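Local coordinates for protein CalS11 (Micromonospora echinospora, PDB 3TOS) that is probably an O-methyltransferase of calicheamicin biosynthesis that uses S-adenosylmethionine as methyl donor, and is captured here with the spent cofactor S-adenosyl-L-homocysteine, at residues B[191-197]-B[223-229]. Numbering follows the deposited sequence.
With SAH (S-adenosyl-L-homocysteine), chain O; GLU (glutamic acid), chain P.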
ATOM      1  N   ASP B 191      16.163  33.162 -15.594  1.00  9.37           N
ATOM      2  CA  ASP B 191      17.030  33.789 -14.538  1.00  9.67           C
ATOM      3  C   ASP B 191      16.502  35.079 -13.927  1.00 10.11           C
ATOM      4  O   ASP B 191      16.647  35.292 -12.739  1.00 12.62           O
ATOM      5  CB  ASP B 191      18.491  33.992 -15.009  1.00 13.18           C
ATOM      6  CG  ASP B 191      19.141  32.680 -15.392  1.00 14.98           C
ATOM      7  OD1 ASP B 191      19.036  31.714 -14.589  1.00 15.52           O
ATOM      8  OD2 ASP B 191      19.725  32.574 -16.511  1.00 17.34           O
ATOM      9  N   LEU B 192      15.906  35.950 -14.760  1.00 10.21           N
ATOM     10  CA  LEU B 192      15.643  37.348 -14.393  1.00 11.46           C
ATOM     11  C   LEU B 192      14.242  37.510 -13.845  1.00 11.16           C
ATOM     12  O   LEU B 192      13.271  36.858 -14.314  1.00 11.01           O
ATOM     13  CB  LEU B 192      15.764  38.231 -15.635  1.00 10.61           C
ATOM     14  CG  LEU B 192      17.130  38.088 -16.309  1.00 11.16           C
ATOM     15  CD1 LEU B 192      17.082  38.967 -17.588  1.00 14.23           C
ATOM     16  CD2 LEU B 192      18.224  38.629 -15.330  1.00 11.50           C
ATOM     17  N   TYR B 193      14.124  38.464 -12.907  1.00 10.80           N
ATOM     18  CA  TYR B 193      12.858  38.763 -12.242  1.00 10.55           C
ATOM     19  C   TYR B 193      11.720  39.186 -13.175  1.00 10.77           C
ATOM     20  O   TYR B 193      10.649  38.556 -13.154  1.00 10.48           O
ATOM     21  CB  TYR B 193      13.135  39.878 -11.224  1.00 10.90           C
ATOM     22  CG  TYR B 193      11.897  40.598 -10.745  1.00 11.06           C
ATOM     23  CD1 TYR B 193      10.911  39.909 -10.041  1.00 11.52           C
ATOM     24  CD2 TYR B 193      11.756  41.964 -10.948  1.00 12.30           C
ATOM     25  CE1 TYR B 193       9.770  40.531  -9.615  1.00 12.01           C
ATOM     26  CE2 TYR B 193      10.569  42.623 -10.552  1.00 12.85           C
ATOM     27  CZ  TYR B 193       9.585  41.885  -9.876  1.00 12.84           C
ATOM     28  OH  TYR B 193       8.429  42.488  -9.405  1.00 16.43           O
ATOM     29  N   GLU B 194      11.921  40.222 -13.973  1.00 10.45           N
ATOM     30  CA  GLU B 194      10.765  40.811 -14.736  1.00 11.19           C
ATOM     31  C   GLU B 194      10.114  39.827 -15.726  1.00 10.30           C
ATOM     32  O   GLU B 194       8.890  39.693 -15.725  1.00 10.92           O
ATOM     33  CB  GLU B 194      11.181  42.112 -15.448  1.00 12.92           C
ATOM     34  CG  GLU B 194      11.470  43.211 -14.453  1.00 15.72           C
ATOM     35  CD  GLU B 194      11.650  44.554 -15.116  1.00 21.39           C
ATOM     36  OE1 GLU B 194      11.084  44.767 -16.236  1.00 25.71           O
ATOM     37  OE2 GLU B 194      12.259  45.448 -14.520  1.00 21.14           O
ATOM     38  N   PRO B 195      10.904  39.168 -16.574  1.00  9.41           N
ATOM     39  CA  PRO B 195      10.238  38.275 -17.513  1.00  8.03           C
ATOM     40  C   PRO B 195       9.646  37.064 -16.808  1.00  8.53           C
ATOM     41  O   PRO B 195       8.615  36.554 -17.253  1.00  9.14           O
ATOM     42  CB  PRO B 195      11.394  37.858 -18.445  1.00  9.02           C
ATOM     43  CG  PRO B 195      12.629  38.111 -17.701  1.00 10.45           C
ATOM     44  CD  PRO B 195      12.342  39.353 -16.893  1.00  9.26           C
ATOM     45  N   THR B 196      10.287  36.588 -15.739  1.00  9.09           N
ATOM     46  CA  THR B 196       9.685  35.491 -14.974  1.00  8.24           C
ATOM     47  C   THR B 196       8.289  35.862 -14.472  1.00  8.20           C
ATOM     48  O   THR B 196       7.371  35.045 -14.571  1.00  8.79           O
ATOM     49  CB  THR B 196      10.596  35.028 -13.825  1.00  8.55           C
ATOM     50  OG1 THR B 196      11.859  34.600 -14.389  1.00  9.98           O
ATOM     51  CG2 THR B 196       9.954  33.880 -13.010  1.00  8.19           C
ATOM     52  N   LYS B 197       8.193  36.996 -13.822  1.00  9.83           N
ATOM     53  CA  LYS B 197       6.924  37.488 -13.306  1.00  9.90           C
ATOM     54  C   LYS B 197       5.870  37.613 -14.397  1.00  9.47           C
ATOM     55  O   LYS B 197       4.742  37.142 -14.211  1.00  9.48           O
ATOM     56  CB  LYS B 197       7.132  38.870 -12.634  1.00 10.57           C
ATOM     57  CG  LYS B 197       5.816  39.429 -11.983  1.00 11.40           C
ATOM     58  CD  LYS B 197       6.138  40.752 -11.276  1.00 12.80           C
ATOM     59  CE  LYS B 197       4.948  41.280 -10.457  1.00 14.77           C
ATOM     60  NZ  LYS B 197       3.952  41.822 -11.373  1.00 16.42           N
ATOM     61  N   TRP B 223      20.785  34.419  -8.512  1.00 10.98           N
ATOM     62  CA  TRP B 223      19.649  34.763  -9.390  1.00 10.21           C
ATOM     63  C   TRP B 223      18.368  34.738  -8.590  1.00  9.25           C
ATOM     64  O   TRP B 223      17.557  33.796  -8.699  1.00 10.34           O
ATOM     65  CB  TRP B 223      19.503  33.741 -10.554  1.00 12.04           C
ATOM     66  CG  TRP B 223      20.706  33.627 -11.457  1.00 13.03           C
ATOM     67  CD1 TRP B 223      21.518  32.539 -11.590  1.00 13.61           C
ATOM     68  CD2 TRP B 223      21.189  34.615 -12.374  1.00 12.45           C
ATOM     69  NE1 TRP B 223      22.485  32.786 -12.546  1.00 15.07           N
ATOM     70  CE2 TRP B 223      22.312  34.057 -13.033  1.00 14.33           C
ATOM     71  CE3 TRP B 223      20.786  35.920 -12.700  1.00 13.58           C
ATOM     72  CZ2 TRP B 223      23.019  34.736 -14.007  1.00 15.21           C
ATOM     73  CZ3 TRP B 223      21.505  36.597 -13.689  1.00 13.65           C
ATOM     74  CH2 TRP B 223      22.624  36.006 -14.307  1.00 15.14           C
ATOM     75  N   PRO B 224      18.170  35.763  -7.767  1.00  9.65           N
ATOM     76  CA  PRO B 224      17.000  35.781  -6.884  1.00  9.73           C
ATOM     77  C   PRO B 224      15.699  36.154  -7.638  1.00 10.46           C
ATOM     78  O   PRO B 224      14.648  36.185  -6.984  1.00 10.80           O
ATOM     79  CB  PRO B 224      17.389  36.852  -5.847  1.00 11.01           C
ATOM     80  CG  PRO B 224      18.191  37.864  -6.661  1.00 10.69           C
ATOM     81  CD  PRO B 224      19.012  36.972  -7.635  1.00 10.56           C
ATOM     82  N   GLY B 225      15.756  36.411  -8.960  1.00  9.14           N
ATOM     83  CA  GLY B 225      14.575  36.939  -9.650  1.00  9.95           C
ATOM     84  C   GLY B 225      13.366  36.001  -9.684  1.00 10.99           C
ATOM     85  O   GLY B 225      12.230  36.455  -9.581  1.00 10.93           O
ATOM     86  N   GLU B 226      13.607  34.695  -9.874  1.00 10.80           N
ATOM     87  CA  GLU B 226      12.478  33.726  -9.873  1.00 10.26           C
ATOM     88  C   GLU B 226      11.760  33.702  -8.527  1.00 10.39           C
ATOM     89  O   GLU B 226      10.519  33.634  -8.472  1.00  9.05           O
ATOM     90  CB  GLU B 226      12.977  32.345 -10.290  1.00 10.96           C
ATOM     91  CG  GLU B 226      13.258  32.302 -11.799  1.00 11.90           C
ATOM     92  CD  GLU B 226      14.106  31.139 -12.206  1.00 12.36           C
ATOM     93  OE1 GLU B 226      14.317  30.217 -11.382  1.00 12.56           O
ATOM     94  OE2 GLU B 226      14.618  31.176 -13.344  1.00 14.28           O
ATOM     95  N   ASN B 227      12.533  33.761  -7.436  1.00  9.44           N
ATOM     96  CA  ASN B 227      11.954  33.752  -6.107  1.00  9.13           C
ATOM     97  C   ASN B 227      11.157  35.052  -5.871  1.00 10.21           C
ATOM     98  O   ASN B 227       9.995  35.012  -5.425  1.00 11.80           O
ATOM     99  CB  ASN B 227      13.087  33.586  -5.052  1.00 10.31           C
ATOM    100  CG  ASN B 227      12.568  33.452  -3.637  1.00 11.44           C
ATOM    101  OD1 ASN B 227      11.724  34.235  -3.202  1.00 13.45           O
ATOM    102  ND2 ASN B 227      13.028  32.417  -2.926  1.00 12.39           N
ATOM    103  N   ILE B 228      11.758  36.181  -6.196  1.00  9.56           N
ATOM    104  CA  ILE B 228      11.075  37.454  -6.011  1.00  9.74           C
ATOM    105  C   ILE B 228       9.782  37.483  -6.842  1.00  9.92           C
ATOM    106  O   ILE B 228       8.728  37.933  -6.344  1.00 11.10           O
ATOM    107  CB  ILE B 228      11.969  38.647  -6.407  1.00 10.17           C
ATOM    108  CG1 ILE B 228      13.182  38.765  -5.449  1.00 10.75           C
ATOM    109  CG2 ILE B 228      11.177  39.961  -6.298  1.00 10.74           C
ATOM    110  CD1 ILE B 228      14.362  39.526  -6.090  1.00 12.94           C
ATOM    111  N   ALA B 229       9.845  36.940  -8.060  1.00 10.71           N
ATOM    112  CA  ALA B 229       8.681  36.847  -8.922  1.00 10.30           C
ATOM    113  C   ALA B 229       7.582  35.958  -8.284  1.00 10.86           C
ATOM    114  O   ALA B 229       6.384  36.344  -8.232  1.00 13.41           O
ATOM    115  CB  ALA B 229       9.048  36.329 -10.300  1.00 10.72           C
TER
HETATM  116  N   SAH O 258      17.696  26.337 -20.769  1.00  9.79           N
HETATM  117  CA  SAH O 258      19.083  26.645 -21.245  1.00 10.23           C
HETATM  118  CB  SAH O 258      19.726  27.803 -20.500  1.00  9.20           C
HETATM  119  CG  SAH O 258      18.993  29.137 -20.749  1.00  9.29           C
HETATM  120  SD  SAH O 258      20.049  30.495 -20.287  1.00 10.34           S
HETATM  121  C   SAH O 258      19.907  25.380 -21.015  1.00 12.03           C
HETATM  122  O   SAH O 258      21.126  25.339 -21.369  1.00 12.30           O
HETATM  123  OXT SAH O 258      19.382  24.343 -20.592  1.00 11.85           O
HETATM  124  C5' SAH O 258      18.883  31.838 -20.010  1.00  9.70           C
HETATM  125  C4' SAH O 258      18.099  32.277 -21.293  1.00  9.00           C
HETATM  126  O4' SAH O 258      17.016  33.130 -20.895  1.00  9.67           O
HETATM  127  C3' SAH O 258      19.013  33.124 -22.190  1.00  9.51           C
HETATM  128  O3' SAH O 258      19.200  32.473 -23.472  1.00 10.19           O
HETATM  129  C2' SAH O 258      18.275  34.450 -22.268  1.00 10.52           C
HETATM  130  O2' SAH O 258      18.360  35.123 -23.541  1.00 11.26           O
HETATM  131  C1' SAH O 258      16.821  34.033 -21.945  1.00  9.10           C
HETATM  132  N9  SAH O 258      16.010  35.170 -21.446  1.00  9.50           N
HETATM  133  C8  SAH O 258      16.181  35.879 -20.298  1.00 11.22           C
HETATM  134  N7  SAH O 258      15.244  36.862 -20.309  1.00 10.20           N
HETATM  135  C5  SAH O 258      14.509  36.793 -21.438  1.00  9.83           C
HETATM  136  C6  SAH O 258      13.386  37.555 -21.995  1.00  9.24           C
HETATM  137  N6  SAH O 258      12.921  38.650 -21.350  1.00 12.05           N
HETATM  138  N1  SAH O 258      12.895  37.127 -23.185  1.00 10.83           N
HETATM  139  C2  SAH O 258      13.392  36.028 -23.829  1.00 10.60           C
HETATM  140  N3  SAH O 258      14.466  35.321 -23.412  1.00 10.02           N
HETATM  141  C4  SAH O 258      14.991  35.661 -22.182  1.00  9.51           C
HETATM  142  N   GLU P 259      20.774  28.098 -15.070  1.00 23.68           N
HETATM  143  CA  GLU P 259      21.996  27.763 -15.886  1.00 23.74           C
HETATM  144  C   GLU P 259      22.654  26.509 -15.307  1.00 25.40           C
HETATM  145  O   GLU P 259      22.148  25.942 -14.321  1.00 25.37           O
HETATM  146  CB  GLU P 259      23.020  28.941 -15.889  1.00 24.03           C
HETATM  147  CG  GLU P 259      23.544  29.283 -14.472  1.00 24.32           C
HETATM  148  CD  GLU P 259      24.489  30.492 -14.438  1.00 23.99           C
HETATM  149  OE1 GLU P 259      25.101  30.837 -15.482  1.00 24.08           O
HETATM  150  OE2 GLU P 259      24.700  31.028 -13.339  1.00 22.84           O
HETATM  151  OXT GLU P 259      23.709  26.035 -15.766  1.00 26.50           O
HETATM  152  O   HOH W   1      17.702  37.167 -10.958  1.00 10.93           O
HETATM  153  O   HOH W   2      16.003  33.312 -10.900  1.00 14.31           O
HETATM  154  O   HOH W   3      12.669  32.009 -15.147  1.00 10.18           O
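Asp191 lies over one face of the Trp223 indole: its CB makes a CH-pi contact, 4.0 Å from the centroid of the six-membered ring, and its carboxylate stacks on the ring system with the two planes 22° apart. Leu192 CD2 runs alongside the indole at CZ3, while Leu192 CD1 approaches the adenine of S-adenosyl-L-homocysteine.

Further along, helices 193-203 and 225-233 pack at their first turns, the short segments crossing at -46° with axes 8.0 Å apart. Gly225 sits against Tyr193, where a CB would clash with the backbone, and its carbonyl O receives a CA-H...O contact from Tyr193 CA at 3.6 Å. With CG anti to the backbone N, the Tyr193 ring turns its edge to Gly225 O and Ala229 N, and CE1 meets Ile228 CG2. Ala229 CB rests against Thr196 CG2 and Lys197 CB.

Polar links are largely water-mediated. One water joins Asp191 O to Gly225 N, a second lies between Asp191 O and Glu226 N, and a third donates to both Thr196 OG1 and Glu226 OE2. The one direct hydrogen bond between the two segments, Asp191 N to Glu226 OE2 at 3.4 Å, is weak; Glu226 OE1 accepts from the backbone N of Glu217. Thr196 OG1 donates back to Leu192 O at 2.7 Å.

At its edge, Trp223 NE1 gives a nearly straight hydrogen bond (174°) to OE2 of the bound glutamic acid, 2.9 Å away. Replacing the indole by an alanine side chain is likely to leave that oxygen without this donor and Asp191 without the ring face it lies on. Asp191 OD2 comes 3.7 Å from C5' of S-adenosyl-L-homocysteine. In this Rossmann-like methyltransferase the stack therefore joins residues of the cofactor and glutamic acid pockets and probably helps hold them in fixed relation.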